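Local coordinates for protein peroxiredoxin 5 (Alvinella pompejana, PDB 2XHF) that probably reduces hydrogen peroxide and organic hydroperoxides, as an antioxidant enzyme of the peroxiredoxin 5 family, at residues L24-I36 / I83-K96. Sequence-based numbering, arbitrary orientation.
Sequences LVYEDVPSKSFPI and IAVNDPFVMAAWGK
F89 reaches from the first turn of helix 88-98 to the 29-32 type I beta turn of the hairpin 24-35. From CB the side chain leaves with CG anti to its own carbonyl carbon (chi1 -63°), which carries the ring to the turn. CD1 lies 3.6 Å from the carbonyl O of D28, CE1 meets V29 CG1 at 3.7 Å, and CE2 lies 3.6 Å from P30 CG; all three approach the ring obliquely. Cutting this side chain back to an alanine would probably leave V29 and the P30 ring without their aromatic partner on the helix. P88 packs beside it: its CG lies 3.6 Å from P30 N and also meets Y26 CB, while its CB packs on the D28 backbone. One turn on, A92 CB approaches D28 OD1 at 3.7 Å. That carboxylate has two basic neighbours: OD2 takes a salt bridge from K32 NZ (2.7 Å), met on the anti side, whereas OD1 is linked to K96 through a water that donates to it and accepts from K96 NZ, the two charges being too far apart for a salt bridge. At the strand end, I83 CD1 touches both V25 CG1 and I36 CD1, the latter at 4.0 Å, next to F114. D87 caps the helix, its OD2 accepting from V90 N with an N-H...O angle of 169°, while its OD1 salt-bridges R132 of the second subunit, whose P56 packs on F89. The arrangement thus seats an N-terminal beta hairpin on a beta-alpha unit of the thioredoxin fold, beside the subunit interface.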
loop_
_atom_site.group_PDB
_atom_site.type_symbol
_atom_site.label_atom_id
_atom_site.label_comp_id
_atom_site.label_asym_id
_atom_site.label_seq_id
_atom_site.Cartn_x
_atom_site.Cartn_y
_atom_site.Cartn_z
ATOM N N LEU A 24 -4.581 11.248 15.037
ATOM C CA LEU A 24 -3.222 10.808 14.736
ATOM C C LEU A 24 -3.083 10.367 13.292
ATOM O O LEU A 24 -3.948 9.660 12.753
ATOM C CB LEU A 24 -2.853 9.625 15.633
ATOM C CG LEU A 24 -2.626 9.899 17.112
ATOM C CD1 LEU A 24 -2.248 8.593 17.781
ATOM C CD2 LEU A 24 -1.529 10.940 17.300
ATOM N N VAL A 25 -2.003 10.806 12.658
ATOM C CA VAL A 25 -1.620 10.293 11.365
ATOM C C VAL A 25 -0.200 9.778 11.453
ATOM O O VAL A 25 0.498 9.981 12.446
ATOM C CB VAL A 25 -1.773 11.343 10.243
ATOM C CG1 VAL A 25 -3.224 11.729 10.098
ATOM C CG2 VAL A 25 -0.924 12.557 10.544
ATOM N N TYR A 26 0.206 9.045 10.423
ATOM C CA TYR A 26 1.492 8.370 10.421
ATOM C C TYR A 26 2.339 8.900 9.282
ATOM O O TYR A 26 1.811 9.360 8.265
ATOM C CB TYR A 26 1.272 6.857 10.267
ATOM C CG TYR A 26 0.440 6.291 11.364
ATOM C CD1 TYR A 26 -0.948 6.452 11.369
ATOM C CD2 TYR A 26 1.024 5.595 12.412
ATOM C CE1 TYR A 26 -1.711 5.953 12.406
ATOM C CE2 TYR A 26 0.273 5.101 13.442
ATOM C CZ TYR A 26 -1.093 5.271 13.436
ATOM O OH TYR A 26 -1.839 4.760 14.472
ATOM N N GLU A 27 3.650 8.879 9.453
ATOM C CA GLU A 27 4.537 9.347 8.400
ATOM C C GLU A 27 5.795 8.491 8.454
ATOM O O GLU A 27 6.355 8.276 9.540
ATOM C CB GLU A 27 4.874 10.818 8.625
ATOM C CG GLU A 27 5.647 11.471 7.501
ATOM C CD GLU A 27 5.908 12.950 7.766
ATOM O OE1 GLU A 27 5.809 13.390 8.932
ATOM O OE2 GLU A 27 6.231 13.658 6.800
ATOM N N ASP A 28 6.181 7.946 7.302
ATOM C CA ASP A 28 7.388 7.112 7.136
ATOM C C ASP A 28 7.306 5.693 7.729
ATOM O O ASP A 28 7.453 4.699 7.009
ATOM C CB ASP A 28 8.640 7.819 7.646
ATOM C CG ASP A 28 8.933 9.097 6.890
ATOM O OD1 ASP A 28 9.062 9.028 5.656
ATOM O OD2 ASP A 28 9.034 10.172 7.523
ATOM N N VAL A 29 7.049 5.598 9.026
ATOM C CA VAL A 29 7.000 4.310 9.709
ATOM C C VAL A 29 5.882 4.323 10.741
ATOM O O VAL A 29 5.504 5.385 11.219
ATOM C CB VAL A 29 8.343 3.981 10.402
ATOM C CG1 VAL A 29 9.467 3.841 9.365
ATOM C CG2 VAL A 29 8.688 5.048 11.440
ATOM N N PRO A 30 5.344 3.147 11.091
ATOM C CA PRO A 30 4.195 3.112 12.003
ATOM C C PRO A 30 4.485 3.671 13.392
ATOM O O PRO A 30 3.560 4.142 14.066
ATOM C CB PRO A 30 3.823 1.625 12.057
ATOM C CG PRO A 30 4.346 1.064 10.767
ATOM C CD PRO A 30 5.617 1.826 10.497
ATOM N N SER A 31 5.747 3.631 13.811
ATOM C CA SER A 31 6.121 4.176 15.119
ATOM C C SER A 31 6.141 5.722 15.136
ATOM O O SER A 31 6.147 6.344 16.209
ATOM C CB SER A 31 7.467 3.586 15.573
ATOM O OG SER A 31 8.542 4.027 14.768
ATOM N N LYS A 32 6.139 6.340 13.952
ATOM C CA LYS A 32 6.121 7.802 13.860
ATOM C C LYS A 32 4.713 8.279 13.595
ATOM O O LYS A 32 4.267 8.336 12.448
ATOM C CB LYS A 32 7.065 8.326 12.782
ATOM C CG LYS A 32 7.001 9.855 12.615
ATOM C CD LYS A 32 7.681 10.361 11.352
ATOM C CE LYS A 32 9.153 10.050 11.319
ATOM N NZ LYS A 32 9.743 10.593 10.065
ATOM N N SER A 33 3.994 8.560 14.673
ATOM C CA SER A 33 2.653 9.101 14.557
ATOM C C SER A 33 2.508 10.344 15.418
ATOM O O SER A 33 3.224 10.550 16.399
ATOM C CB SER A 33 1.604 8.085 14.949
ATOM O OG SER A 33 1.817 7.662 16.268
ATOM N N PHE A 34 1.601 11.198 15.008
ATOM C CA PHE A 34 1.455 12.484 15.665
ATOM C C PHE A 34 0.111 13.065 15.235
ATOM O O PHE A 34 -0.433 12.705 14.177
ATOM C CB PHE A 34 2.590 13.438 15.257
ATOM C CG PHE A 34 2.822 13.481 13.781
ATOM C CD1 PHE A 34 2.125 14.350 12.981
ATOM C CD2 PHE A 34 3.738 12.632 13.192
ATOM C CE1 PHE A 34 2.320 14.395 11.626
ATOM C CE2 PHE A 34 3.945 12.656 11.826
ATOM C CZ PHE A 34 3.223 13.530 11.033
ATOM N N PRO A 35 -0.437 13.961 16.051
ATOM C CA PRO A 35 -1.684 14.602 15.621
ATOM C C PRO A 35 -1.464 15.392 14.353
ATOM O O PRO A 35 -0.470 16.103 14.194
ATOM C CB PRO A 35 -1.985 15.582 16.777
ATOM C CG PRO A 35 -1.250 15.024 17.957
ATOM C CD PRO A 35 -0.009 14.387 17.403
ATOM N N ILE A 36 -2.404 15.294 13.440
ATOM C CA ILE A 36 -2.308 16.090 12.217
ATOM C C ILE A 36 -2.255 17.588 12.532
ATOM O O ILE A 36 -1.699 18.369 11.756
ATOM C CB ILE A 36 -3.430 15.737 11.228
ATOM C CG1 ILE A 36 -3.113 16.330 9.847
ATOM C CG2 ILE A 36 -4.804 16.137 11.723
ATOM C CD1 ILE A 36 -4.051 15.849 8.751
ATOM N N ILE A 83 -2.563 13.378 1.895
ATOM C CA ILE A 83 -3.040 12.364 2.814
ATOM C C ILE A 83 -3.758 11.252 2.042
ATOM O O ILE A 83 -4.512 11.514 1.103
ATOM C CB ILE A 83 -3.941 12.980 3.912
ATOM C CG1 ILE A 83 -4.255 11.984 5.007
ATOM C CG2 ILE A 83 -5.209 13.604 3.356
ATOM C CD1 ILE A 83 -4.628 12.674 6.352
ATOM N N ALA A 84 -3.511 10.017 2.458
ATOM C CA ALA A 84 -4.168 8.861 1.870
ATOM C C ALA A 84 -4.367 7.789 2.912
ATOM O O ALA A 84 -3.603 7.692 3.871
ATOM C CB ALA A 84 -3.314 8.309 0.758
ATOM N N VAL A 85 -5.359 6.933 2.685
ATOM C CA VAL A 85 -5.588 5.789 3.535
ATOM C C VAL A 85 -4.668 4.681 3.002
ATOM O O VAL A 85 -5.015 3.929 2.067
ATOM C CB VAL A 85 -7.080 5.399 3.558
ATOM C CG1 VAL A 85 -7.304 4.190 4.446
ATOM C CG2 VAL A 85 -7.946 6.574 4.017
ATOM N N ASN A 86 -3.500 4.592 3.633
ATOM C CA ASN A 86 -2.431 3.636 3.326
ATOM C C ASN A 86 -1.599 3.498 4.580
ATOM O O ASN A 86 -1.620 4.383 5.453
ATOM C CB ASN A 86 -1.502 4.136 2.226
ATOM C CG ASN A 86 -2.020 3.855 0.828
ATOM O OD1 ASN A 86 -2.387 4.767 0.114
ATOM N ND2 ASN A 86 -2.037 2.583 0.428
ATOM N N ASP A 87 -0.818 2.432 4.651
ATOM C CA ASP A 87 0.196 2.328 5.687
ATOM C C ASP A 87 1.366 3.250 5.317
ATOM O O ASP A 87 1.569 3.572 4.144
ATOM C CB ASP A 87 0.627 0.866 5.919
ATOM C CG ASP A 87 1.530 0.322 4.820
ATOM O OD1 ASP A 87 1.105 -0.604 4.069
ATOM O OD2 ASP A 87 2.680 0.807 4.708
ATOM N N PRO A 88 2.142 3.688 6.322
ATOM C CA PRO A 88 3.186 4.673 6.034
ATOM C C PRO A 88 4.378 4.153 5.254
ATOM O O PRO A 88 5.031 4.941 4.603
ATOM C CB PRO A 88 3.613 5.148 7.425
ATOM C CG PRO A 88 3.223 4.034 8.330
ATOM C CD PRO A 88 1.963 3.467 7.763
ATOM N N PHE A 89 4.646 2.849 5.268
ATOM C CA PHE A 89 5.751 2.333 4.440
ATOM C C PHE A 89 5.413 2.531 2.963
ATOM O O PHE A 89 6.224 3.030 2.164
ATOM C CB PHE A 89 6.018 0.863 4.713
ATOM C CG PHE A 89 6.477 0.560 6.113
ATOM C CD1 PHE A 89 7.657 1.102 6.612
ATOM C CD2 PHE A 89 5.745 -0.295 6.927
ATOM C CE1 PHE A 89 8.111 0.751 7.880
ATOM C CE2 PHE A 89 6.206 -0.658 8.188
ATOM C CZ PHE A 89 7.377 -0.094 8.665
ATOM N N VAL A 90 4.194 2.153 2.601
ATOM C CA VAL A 90 3.749 2.292 1.236
ATOM C C VAL A 90 3.677 3.779 0.878
ATOM O O VAL A 90 4.122 4.209 -0.176
ATOM C CB VAL A 90 2.391 1.600 1.032
ATOM C CG1 VAL A 90 1.803 2.036 -0.289
ATOM C CG2 VAL A 90 2.547 0.079 1.110
ATOM N N MET A 91 3.100 4.576 1.765
ATOM C CA MET A 91 2.933 6.001 1.473
ATOM C C MET A 91 4.280 6.692 1.256
ATOM O O MET A 91 4.442 7.443 0.321
ATOM C CB MET A 91 2.170 6.673 2.608
ATOM C CG MET A 91 1.778 8.047 2.259
ATOM S SD MET A 91 0.367 8.046 1.166
ATOM C CE MET A 91 -0.013 9.836 1.142
ATOM N N ALA A 92 5.253 6.399 2.110
ATOM C CA ALA A 92 6.555 7.041 2.009
ATOM C C ALA A 92 7.281 6.625 0.730
ATOM O O ALA A 92 7.916 7.447 0.081
ATOM C CB ALA A 92 7.405 6.726 3.241
ATOM N N ALA A 93 7.203 5.339 0.378
ATOM C CA ALA A 93 7.892 4.837 -0.810
ATOM C C ALA A 93 7.284 5.518 -2.023
ATOM O O ALA A 93 7.974 5.951 -2.921
ATOM C CB ALA A 93 7.764 3.338 -0.921
ATOM N N TRP A 94 5.963 5.586 -2.039
ATOM C CA TRP A 94 5.268 6.251 -3.131
ATOM C C TRP A 94 5.660 7.729 -3.256
ATOM O O TRP A 94 5.953 8.237 -4.345
ATOM C CB TRP A 94 3.762 6.123 -2.950
ATOM C CG TRP A 94 2.974 6.840 -4.000
ATOM C CD1 TRP A 94 2.898 6.524 -5.314
ATOM C CD2 TRP A 94 2.184 8.004 -3.818
ATOM N NE1 TRP A 94 2.065 7.400 -5.974
ATOM C CE2 TRP A 94 1.641 8.342 -5.073
ATOM C CE3 TRP A 94 1.873 8.800 -2.714
ATOM C CZ2 TRP A 94 0.800 9.422 -5.251
ATOM C CZ3 TRP A 94 1.049 9.886 -2.898
ATOM C CH2 TRP A 94 0.503 10.180 -4.161
ATOM N N GLY A 95 5.675 8.430 -2.130
ATOM C CA GLY A 95 6.017 9.843 -2.097
ATOM C C GLY A 95 7.376 10.082 -2.721
ATOM O O GLY A 95 7.552 11.051 -3.454
ATOM N N LYS A 96 8.355 9.211 -2.445
ATOM C CA LYS A 96 9.692 9.386 -3.022
ATOM C C LYS A 96 9.682 9.273 -4.545
ATOM O O LYS A 96 10.478 9.908 -5.215
ATOM C CB LYS A 96 10.699 8.414 -2.412
ATOM C CG LYS A 96 10.978 8.712 -0.970
ATOM C CD LYS A 96 11.978 7.733 -0.388
ATOM C CE LYS A 96 12.259 8.032 1.076
ATOM N NZ LYS A 96 11.040 7.917 1.922
HETATM O O HOH W 1 10.583 6.861 4.788
#